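Local coordinates for HEPN domain-containing protein (Thermotoga maritima, PDB 1O3U) that is of unknown function but adopts the all-helical HEPN domain fold and is found as an assembly of two copies of the chain, at residues A[40-45]-A[123-128]; A[33-38]-A[116-121]; A[45-50]-A[68-73]. All coordinates share one frame; numbering follows the deposited sequence. Where two conformers were deposited one is given.

Contacts 1 and 2 join the same two elements, helix 32-54 and helix 104-132, and their residue pairs repeat after seven residues: A35 with V118 becomes A42 with I125, and C36 with L117 becomes A43 with I124. Contact 3 sets L70 of helix 63-70 against the later part of helix 32-54. All three are buried and apolar, without hydrogen bonds across. Contact 1 lies nearest the chain centre and pairs alanines with isoleucines; contact 2 adds a disulfide cysteine; contact 3, whose centre is about 13 Å from the chain centre, packs one leucine against two valines. C128 links contacts 1 and 3. Beside contacts 1 and 2, Q41, K45 and W34 on helix 32-54 meet the second subunit.

Contact 1. Residues A[40-45]-A[123-128]; sequences QQAAEK and KIIRFC
A42 meets I125 and A43 meets I124 in the middle of the HEPN helical bundle, where helices 32-54 and 104-132 run side by side in the same direction. The tight part of the contact is purely apolar. Small alanines on one helix let the other come close, and the CA atoms of A43 and I124 are 6.0 Å apart. Each isoleucine reaches across with the end of its longer branch: I125 CD1 lies 4.1 Å from A42 CB, and I124 CD1 is at the same 4.1 Å from A43 CB. In I125 the longer branch is extended, with CG1 anti to the carbonyl carbon (chi1 -69°) and CD1 anti to CA (chi2 167°), which carries the methyl over to the alanine. L87 and V63 touch both A43 and I124, closing this layer with two further helices.

The looser sides of the two helices carry long polar and charged side chains. On helix 32-54, the end of the K45 chain leads off from the isoleucines, and K45 forms a salt bridge with D19 and a hydrogen bond with Q41 of the second subunit. On helix 104-132, K123 and R126 are exposed, although K123 still pairs with E79. Back in the apolar layer, the isoleucines also graze the backbone opposite: I124 CG2 is 4.2 Å from A43 O, and I125 CG1 is 4.2 Å from A42 O.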
loop_
_atom_site.group_PDB
_atom_site.type_symbol
_atom_site.label_atom_id
_atom_site.label_comp_id
_atom_site.label_asym_id
_atom_site.label_seq_id
_atom_site.Cartn_x
_atom_site.Cartn_y
_atom_site.Cartn_z
ATOM N N GLN A 40 -1.895 2.538 -8.125
ATOM C CA GLN A 40 -0.927 1.492 -8.471
ATOM C C GLN A 40 -1.002 0.351 -7.450
ATOM O O GLN A 40 -1.112 -0.806 -7.827
ATOM C CB GLN A 40 0.511 2.043 -8.475
ATOM C CG GLN A 40 0.861 2.945 -9.569
ATOM C CD GLN A 40 2.292 3.488 -9.409
ATOM O OE1 GLN A 40 2.734 3.798 -8.288
ATOM N NE2 GLN A 40 3.011 3.577 -10.508
ATOM N N GLN A 41 -0.950 0.697 -6.160
ATOM C CA GLN A 41 -1.034 -0.287 -5.078
ATOM C C GLN A 41 -2.345 -1.095 -5.082
ATOM O O GLN A 41 -2.331 -2.331 -4.920
ATOM C CB GLN A 41 -0.802 0.398 -3.737
ATOM C CG GLN A 41 0.560 1.090 -3.624
ATOM C CD GLN A 41 1.673 0.086 -3.510
ATOM O OE1 GLN A 41 1.538 -0.921 -2.780
ATOM N NE2 GLN A 41 2.763 0.315 -4.244
ATOM N N ALA A 42 -3.460 -0.410 -5.315
ATOM C CA ALA A 42 -4.779 -1.048 -5.357
ATOM C C ALA A 42 -4.803 -2.086 -6.477
ATOM O O ALA A 42 -5.282 -3.197 -6.276
ATOM C CB ALA A 42 -5.830 -0.044 -5.578
ATOM N N ALA A 43 -4.278 -1.720 -7.650
ATOM C CA ALA A 43 -4.321 -2.630 -8.818
ATOM C C ALA A 43 -3.419 -3.857 -8.557
ATOM O O ALA A 43 -3.785 -4.999 -8.826
ATOM C CB ALA A 43 -3.885 -1.907 -10.054
ATOM N N GLU A 44 -2.235 -3.606 -8.040
ATOM C CA GLU A 44 -1.324 -4.683 -7.619
ATOM C C GLU A 44 -1.960 -5.692 -6.667
ATOM O O GLU A 44 -1.885 -6.926 -6.858
ATOM C CB GLU A 44 -0.073 -4.062 -6.970
ATOM C CG GLU A 44 0.813 -3.355 -7.943
ATOM C CD GLU A 44 2.105 -2.842 -7.332
ATOM O OE1 GLU A 44 2.605 -3.445 -6.315
ATOM O OE2 GLU A 44 2.633 -1.860 -7.934
ATOM N N LYS A 45 -2.585 -5.183 -5.617
ATOM C CA LYS A 45 -3.187 -6.027 -4.616
ATOM C C LYS A 45 -4.356 -6.840 -5.215
ATOM O O LYS A 45 -4.528 -8.002 -4.870
ATOM C CB LYS A 45 -3.607 -5.209 -3.394
ATOM C CG LYS A 45 -2.417 -4.666 -2.569
ATOM C CD LYS A 45 -2.857 -4.044 -1.272
ATOM C CE LYS A 45 -1.693 -3.493 -0.432
ATOM N NZ LYS A 45 -1.442 -2.038 -0.570
ATOM N N LYS A 123 -11.297 -0.428 -12.445
ATOM C CA LYS A 123 -11.563 -1.369 -13.495
ATOM C C LYS A 123 -10.868 -2.700 -13.274
ATOM O O LYS A 123 -11.475 -3.767 -13.400
ATOM C CB LYS A 123 -11.150 -0.723 -14.815
ATOM C CG LYS A 123 -11.836 -1.154 -15.982
ATOM C CD LYS A 123 -11.726 -0.015 -17.035
ATOM C CE LYS A 123 -12.443 -0.325 -18.259
ATOM N NZ LYS A 123 -11.834 0.366 -19.416
ATOM N N ILE A 124 -9.583 -2.641 -12.915
ATOM C CA ILE A 124 -8.833 -3.840 -12.638
ATOM C C ILE A 124 -9.392 -4.587 -11.426
ATOM O O ILE A 124 -9.543 -5.852 -11.462
ATOM C CB ILE A 124 -7.328 -3.504 -12.503
ATOM C CG1 ILE A 124 -6.752 -3.142 -13.882
ATOM C CG2 ILE A 124 -6.551 -4.683 -11.912
ATOM C CD1 ILE A 124 -5.330 -2.532 -13.860
ATOM N N ILE A 125 -9.679 -3.849 -10.350
ATOM C CA ILE A 125 -10.321 -4.442 -9.181
ATOM C C ILE A 125 -11.626 -5.193 -9.547
ATOM O O ILE A 125 -11.814 -6.326 -9.135
ATOM C CB ILE A 125 -10.578 -3.404 -8.109
ATOM C CG1 ILE A 125 -9.261 -2.940 -7.504
ATOM C CG2 ILE A 125 -11.585 -3.948 -7.063
ATOM C CD1 ILE A 125 -9.422 -1.650 -6.620
ATOM N N ARG A 126 -12.493 -4.570 -10.339
ATOM C CA ARG A 126 -13.783 -5.144 -10.706
ATOM C C ARG A 126 -13.598 -6.357 -11.643
ATOM O O ARG A 126 -14.287 -7.358 -11.507
ATOM C CB ARG A 126 -14.652 -4.073 -11.346
ATOM C CG ARG A 126 -15.096 -2.993 -10.338
ATOM C CD ARG A 126 -15.926 -1.887 -10.953
ATOM N NE ARG A 126 -16.578 -1.080 -9.933
ATOM C CZ ARG A 126 -17.252 0.028 -10.180
ATOM N NH1 ARG A 126 -17.390 0.477 -11.413
ATOM N NH2 ARG A 126 -17.810 0.676 -9.190
ATOM N N PHE A 127 -12.610 -6.300 -12.520
ATOM C CA PHE A 127 -12.252 -7.468 -13.351
ATOM C C PHE A 127 -11.804 -8.668 -12.500
ATOM O O PHE A 127 -12.257 -9.849 -12.700
ATOM C CB PHE A 127 -11.139 -7.118 -14.310
ATOM C CG PHE A 127 -10.703 -8.282 -15.153
ATOM C CD1 PHE A 127 -11.420 -8.664 -16.244
ATOM C CD2 PHE A 127 -9.547 -8.987 -14.830
ATOM C CE1 PHE A 127 -10.983 -9.743 -17.036
ATOM C CE2 PHE A 127 -9.128 -10.043 -15.599
ATOM C CZ PHE A 127 -9.845 -10.421 -16.695
ATOM N N CYS A 128 -10.882 -8.408 -11.577
ATOM C CA CYS A 128 -10.437 -9.418 -10.631
ATOM C C CYS A 128 -11.591 -9.951 -9.766
ATOM O O CYS A 128 -11.673 -11.174 -9.542
ATOM C CB CYS A 128 -9.314 -8.894 -9.750
ATOM S SG CYS A 128 -7.810 -8.523 -10.663
#

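Contact 2. Residues A[33-38]-A[116-121]; sequences NWACFS and RLVNYA
Flat groups flank the buried C36–L117 and A35–V118 pairs. The indole of W34 has N33 ND2 over one face, displaced toward the rim, and F37 CD2 at its edge in the ring plane; it also stacks with H22 of the second subunit. On the other helix, R116 O lies 3.1 Å above one face of the Y120 ring, again near the rim. The guanidinium of R116 meets the phenol at its own edge: NH1 donates to Y120 OH over 3.2 Å, with the oxygen close to the guanidinium plane and an N-H...O angle of 160°. NH1 also forms a salt bridge with E86, while the Y120 ring stacks with H83.

Between these groups the helices meet through aliphatic atoms and sulfur. In one of its two modelled conformers, C36 has SG anti to the backbone N (chi1 173°), where it lies 3.5 Å from L117 CD1; this close approach holds for that conformer and is otherwise uncertain. Alongside, A35 CB rests 4.3 Å from V118 CG2. C36 also forms a disulfide with C91. Two long helices packed in parallel, one of them tied by the disulfide to the chain after helix 78-88, form part of the HEPN helical bundle.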
loop_
_atom_site.group_PDB
_atom_site.type_symbol
_atom_site.label_atom_id
_atom_site.label_comp_id
_atom_site.label_asym_id
_atom_site.label_seq_id
_atom_site.Cartn_x
_atom_site.Cartn_y
_atom_site.Cartn_z
ATOM N N ASN A 33 -0.647 13.268 -7.243
ATOM C CA ASN A 33 0.489 12.390 -7.116
ATOM C C ASN A 33 0.210 11.204 -6.218
ATOM O O ASN A 33 0.504 10.060 -6.573
ATOM C CB ASN A 33 1.751 13.137 -6.607
ATOM C CG ASN A 33 1.566 13.844 -5.218
ATOM O OD1 ASN A 33 0.441 14.247 -4.781
ATOM N ND2 ASN A 33 2.700 14.017 -4.526
ATOM N N TRP A 34 -0.381 11.469 -5.072
ATOM C CA TRP A 34 -0.654 10.400 -4.127
ATOM C C TRP A 34 -1.790 9.510 -4.625
ATOM O O TRP A 34 -1.756 8.292 -4.425
ATOM C CB TRP A 34 -0.943 10.988 -2.745
ATOM C CG TRP A 34 0.310 11.430 -2.049
ATOM C CD1 TRP A 34 0.604 12.689 -1.618
ATOM C CD2 TRP A 34 1.442 10.616 -1.712
ATOM N NE1 TRP A 34 1.846 12.710 -1.026
ATOM C CE2 TRP A 34 2.380 11.444 -1.057
ATOM C CE3 TRP A 34 1.756 9.257 -1.879
ATOM C CZ2 TRP A 34 3.606 10.965 -0.590
ATOM C CZ3 TRP A 34 2.955 8.778 -1.404
ATOM C CH2 TRP A 34 3.882 9.634 -0.776
ATOM N N ALA A 35 -2.761 10.097 -5.325
ATOM C CA ALA A 35 -3.855 9.326 -5.892
ATOM C C ALA A 35 -3.305 8.301 -6.894
ATOM O O ALA A 35 -3.743 7.170 -6.921
ATOM C CB ALA A 35 -4.886 10.224 -6.545
ATOM N N CYS A 36 -2.360 8.731 -7.707
ATOM C CA CYS A 36 -1.652 7.868 -8.638
ATOM C C CYS A 36 -0.973 6.722 -7.901
ATOM O O CYS A 36 -1.155 5.567 -8.227
ATOM C CB CYS A 36 -0.626 8.689 -9.392
ATOM S SG CYS A 36 0.446 7.711 -10.421
ATOM N N PHE A 37 -0.236 7.054 -6.850
ATOM C CA PHE A 37 0.475 6.046 -6.054
ATOM C C PHE A 37 -0.465 4.969 -5.468
ATOM O O PHE A 37 -0.228 3.768 -5.606
ATOM C CB PHE A 37 1.239 6.772 -4.942
ATOM C CG PHE A 37 1.947 5.857 -4.004
ATOM C CD1 PHE A 37 3.115 5.229 -4.382
ATOM C CD2 PHE A 37 1.465 5.646 -2.726
ATOM C CE1 PHE A 37 3.790 4.385 -3.503
ATOM C CE2 PHE A 37 2.118 4.786 -1.859
ATOM C CZ PHE A 37 3.289 4.185 -2.235
ATOM N N SER A 38 -1.533 5.414 -4.814
ATOM C CA SER A 38 -2.517 4.526 -4.201
ATOM C C SER A 38 -3.193 3.630 -5.257
ATOM O O SER A 38 -3.522 2.481 -4.990
ATOM C CB SER A 38 -3.590 5.342 -3.510
ATOM O OG SER A 38 -3.075 5.967 -2.354
ATOM N N ARG A 116 -8.207 9.292 -14.283
ATOM C CA ARG A 116 -7.982 8.193 -15.208
ATOM C C ARG A 116 -7.343 6.991 -14.488
ATOM O O ARG A 116 -7.803 5.830 -14.624
ATOM C CB ARG A 116 -7.086 8.704 -16.355
ATOM C CG ARG A 116 -7.082 7.930 -17.559
ATOM C CD ARG A 116 -6.796 8.760 -18.815
ATOM N NE ARG A 116 -5.529 9.490 -18.746
ATOM C CZ ARG A 116 -4.342 8.908 -18.786
ATOM N NH1 ARG A 116 -4.247 7.599 -18.895
ATOM N NH2 ARG A 116 -3.228 9.636 -18.699
ATOM N N LEU A 117 -6.278 7.265 -13.762
ATOM C CA LEU A 117 -5.550 6.193 -13.086
ATOM C C LEU A 117 -6.404 5.545 -11.985
ATOM O O LEU A 117 -6.337 4.339 -11.748
ATOM C CB LEU A 117 -4.214 6.697 -12.543
ATOM C CG LEU A 117 -3.264 7.225 -13.620
ATOM C CD1 LEU A 117 -1.998 7.740 -12.994
ATOM C CD2 LEU A 117 -2.979 6.136 -14.615
ATOM N N VAL A 118 -7.188 6.346 -11.284
ATOM C CA VAL A 118 -8.077 5.814 -10.259
ATOM C C VAL A 118 -9.119 4.910 -10.944
ATOM O O VAL A 118 -9.424 3.780 -10.475
ATOM C CB VAL A 118 -8.726 6.958 -9.445
ATOM C CG1 VAL A 118 -9.938 6.474 -8.680
ATOM C CG2 VAL A 118 -7.686 7.661 -8.498
ATOM N N ASN A 119 -9.695 5.399 -12.048
ATOM C CA ASN A 119 -10.638 4.585 -12.781
ATOM C C ASN A 119 -10.028 3.278 -13.270
ATOM O O ASN A 119 -10.670 2.243 -13.238
ATOM C CB ASN A 119 -11.247 5.333 -13.957
ATOM C CG ASN A 119 -12.122 6.480 -13.518
ATOM O OD1 ASN A 119 -12.543 6.567 -12.343
ATOM N ND2 ASN A 119 -12.408 7.403 -14.475
ATOM N N TYR A 120 -8.800 3.344 -13.750
ATOM C CA TYR A 120 -8.107 2.146 -14.234
ATOM C C TYR A 120 -7.962 1.144 -13.108
ATOM O O TYR A 120 -8.162 -0.035 -13.338
ATOM C CB TYR A 120 -6.727 2.453 -14.780
ATOM C CG TYR A 120 -6.689 3.260 -16.056
ATOM C CD1 TYR A 120 -7.836 3.505 -16.786
ATOM C CD2 TYR A 120 -5.465 3.706 -16.577
ATOM C CE1 TYR A 120 -7.793 4.244 -17.956
ATOM C CE2 TYR A 120 -5.413 4.407 -17.730
ATOM C CZ TYR A 120 -6.578 4.682 -18.426
ATOM O OH TYR A 120 -6.522 5.397 -19.596
ATOM N N ALA A 121 -7.591 1.604 -11.916
ATOM C CA ALA A 121 -7.398 0.697 -10.796
ATOM C C ALA A 121 -8.744 0.049 -10.413
ATOM O O ALA A 121 -8.841 -1.153 -10.197
ATOM C CB ALA A 121 -6.825 1.429 -9.619
#

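Contact 3. Residues A[45-50]-A[68-73]; sequences KAVKAV and GELSSR
L70 packs against V47 and V50 where short helix 63-70 runs beside the later part of helix 32-54 in the HEPN helical bundle. The contact across the segments is apolar, and it is carried by the two methyls of a single leucine. L70 CD1 approaches V50 CG1 to 3.9 Å; CD2 lies 4.1 Å from V47 CG1 and spans toward V50 as well. V50 and L70 cross at about a right angle, whereas V47 and L70 slide past each other in opposite directions. Both valines present CG1, which stands anti to the backbone N (chi1 -179° in V47 and -176° in V50). The backbones stay well apart, with 8.4 Å between the CA atoms of V47 and L70, so the side chains bridge the gap. C128 of helix 104-132 touches both valines, and I76 packs on L70 to extend the apolar cluster.

The turn after L70 is held by hydrogen bonds of its own. R73 N donates to L70 O over 3.0 Å. The carbonyl of E69 takes two donors from one residue: S72 N at 3.3 Å from E69 O, and S72 OG at 3.0 Å from the same oxygen, almost in line with its C=O bond at 173°.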
loop_
_atom_site.group_PDB
_atom_site.type_symbol
_atom_site.label_atom_id
_atom_site.label_comp_id
_atom_site.label_asym_id
_atom_site.label_seq_id
_atom_site.Cartn_x
_atom_site.Cartn_y
_atom_site.Cartn_z
ATOM N N LYS A 45 -2.585 -5.183 -5.617
ATOM C CA LYS A 45 -3.187 -6.027 -4.616
ATOM C C LYS A 45 -4.356 -6.840 -5.215
ATOM O O LYS A 45 -4.528 -8.002 -4.870
ATOM C CB LYS A 45 -3.607 -5.209 -3.394
ATOM C CG LYS A 45 -2.417 -4.666 -2.569
ATOM C CD LYS A 45 -2.857 -4.044 -1.272
ATOM C CE LYS A 45 -1.693 -3.493 -0.432
ATOM N NZ LYS A 45 -1.442 -2.038 -0.570
ATOM N N ALA A 46 -5.130 -6.235 -6.120
ATOM C CA ALA A 46 -6.306 -6.881 -6.712
ATOM C C ALA A 46 -5.818 -8.108 -7.510
ATOM O O ALA A 46 -6.343 -9.209 -7.375
ATOM C CB ALA A 46 -7.036 -5.933 -7.630
ATOM N N VAL A 47 -4.778 -7.936 -8.294
ATOM C CA VAL A 47 -4.287 -9.068 -9.104
ATOM C C VAL A 47 -3.685 -10.178 -8.231
ATOM O O VAL A 47 -3.886 -11.377 -8.484
ATOM C CB VAL A 47 -3.295 -8.609 -10.179
ATOM C CG1 VAL A 47 -2.828 -9.800 -11.015
ATOM C CG2 VAL A 47 -3.905 -7.540 -11.080
ATOM N N LYS A 48 -2.959 -9.798 -7.190
ATOM C CA LYS A 48 -2.436 -10.768 -6.227
ATOM C C LYS A 48 -3.536 -11.614 -5.556
ATOM O O LYS A 48 -3.309 -12.790 -5.223
ATOM C CB LYS A 48 -1.618 -10.082 -5.143
ATOM C CG LYS A 48 -0.327 -9.549 -5.622
ATOM C CD LYS A 48 0.441 -8.935 -4.443
ATOM C CE LYS A 48 1.654 -8.158 -4.926
ATOM N N ALA A 49 -4.709 -11.013 -5.349
ATOM C CA ALA A 49 -5.848 -11.745 -4.788
ATOM C C ALA A 49 -6.224 -12.931 -5.695
ATOM O O ALA A 49 -6.583 -13.991 -5.196
ATOM C CB ALA A 49 -7.043 -10.824 -4.593
ATOM N N VAL A 50 -6.062 -12.774 -7.015
ATOM C CA VAL A 50 -6.342 -13.876 -7.955
ATOM C C VAL A 50 -5.308 -15.002 -7.818
ATOM O O VAL A 50 -5.660 -16.200 -7.805
ATOM C CB VAL A 50 -6.391 -13.418 -9.423
ATOM C CG1 VAL A 50 -6.784 -14.583 -10.328
ATOM C CG2 VAL A 50 -7.382 -12.240 -9.608
ATOM N N GLY A 68 0.621 -10.149 -16.874
ATOM C CA GLY A 68 1.296 -10.963 -17.860
ATOM C C GLY A 68 1.318 -12.414 -17.432
ATOM O O GLY A 68 1.032 -13.278 -18.232
ATOM N N GLU A 69 1.662 -12.694 -16.171
ATOM C CA GLU A 69 1.695 -14.070 -15.656
ATOM C C GLU A 69 0.281 -14.664 -15.698
ATOM O O GLU A 69 0.078 -15.822 -16.067
ATOM C CB GLU A 69 2.225 -14.128 -14.194
ATOM C CG GLU A 69 3.736 -14.085 -13.990
ATOM C CD GLU A 69 4.123 -14.078 -12.499
ATOM O OE1 GLU A 69 3.842 -15.076 -11.768
ATOM O OE2 GLU A 69 4.707 -13.058 -12.058
ATOM N N LEU A 70 -0.687 -13.848 -15.312
ATOM C CA LEU A 70 -2.083 -14.285 -15.274
ATOM C C LEU A 70 -2.606 -14.707 -16.666
ATOM O O LEU A 70 -3.460 -15.591 -16.767
ATOM C CB LEU A 70 -2.928 -13.181 -14.652
ATOM C CG LEU A 70 -4.216 -13.619 -13.969
ATOM C CD1 LEU A 70 -3.938 -14.725 -12.939
ATOM C CD2 LEU A 70 -4.944 -12.401 -13.313
ATOM N N SER A 71 -2.059 -14.102 -17.729
ATOM C CA SER A 71 -2.427 -14.391 -19.143
ATOM C C SER A 71 -2.223 -15.835 -19.614
ATOM O O SER A 71 -2.826 -16.276 -20.611
ATOM C CB SER A 71 -1.651 -13.464 -20.088
ATOM O OG SER A 71 -2.069 -12.125 -19.901
ATOM N N SER A 72 -1.354 -16.572 -18.921
ATOM C CA SER A 72 -1.096 -17.980 -19.238
ATOM C C SER A 72 -2.280 -18.858 -18.833
ATOM O O SER A 72 -2.419 -19.991 -19.296
ATOM C CB SER A 72 0.179 -18.476 -18.522
ATOM O OG SER A 72 -0.064 -18.632 -17.120
ATOM N N ARG A 73 -3.146 -18.314 -17.985
ATOM C CA ARG A 73 -4.239 -19.076 -17.403
ATOM C C ARG A 73 -5.630 -18.505 -17.733
ATOM O O ARG A 73 -6.590 -19.260 -17.975
ATOM C CB ARG A 73 -4.034 -19.093 -15.886
ATOM C CG ARG A 73 -4.948 -20.048 -15.170
ATOM C CD ARG A 73 -4.635 -21.494 -15.469
ATOM N NE ARG A 73 -5.788 -22.345 -15.218
ATOM C CZ ARG A 73 -6.732 -22.649 -16.113
ATOM N NH1 ARG A 73 -6.693 -22.174 -17.357
ATOM N NH2 ARG A 73 -7.731 -23.438 -15.746
#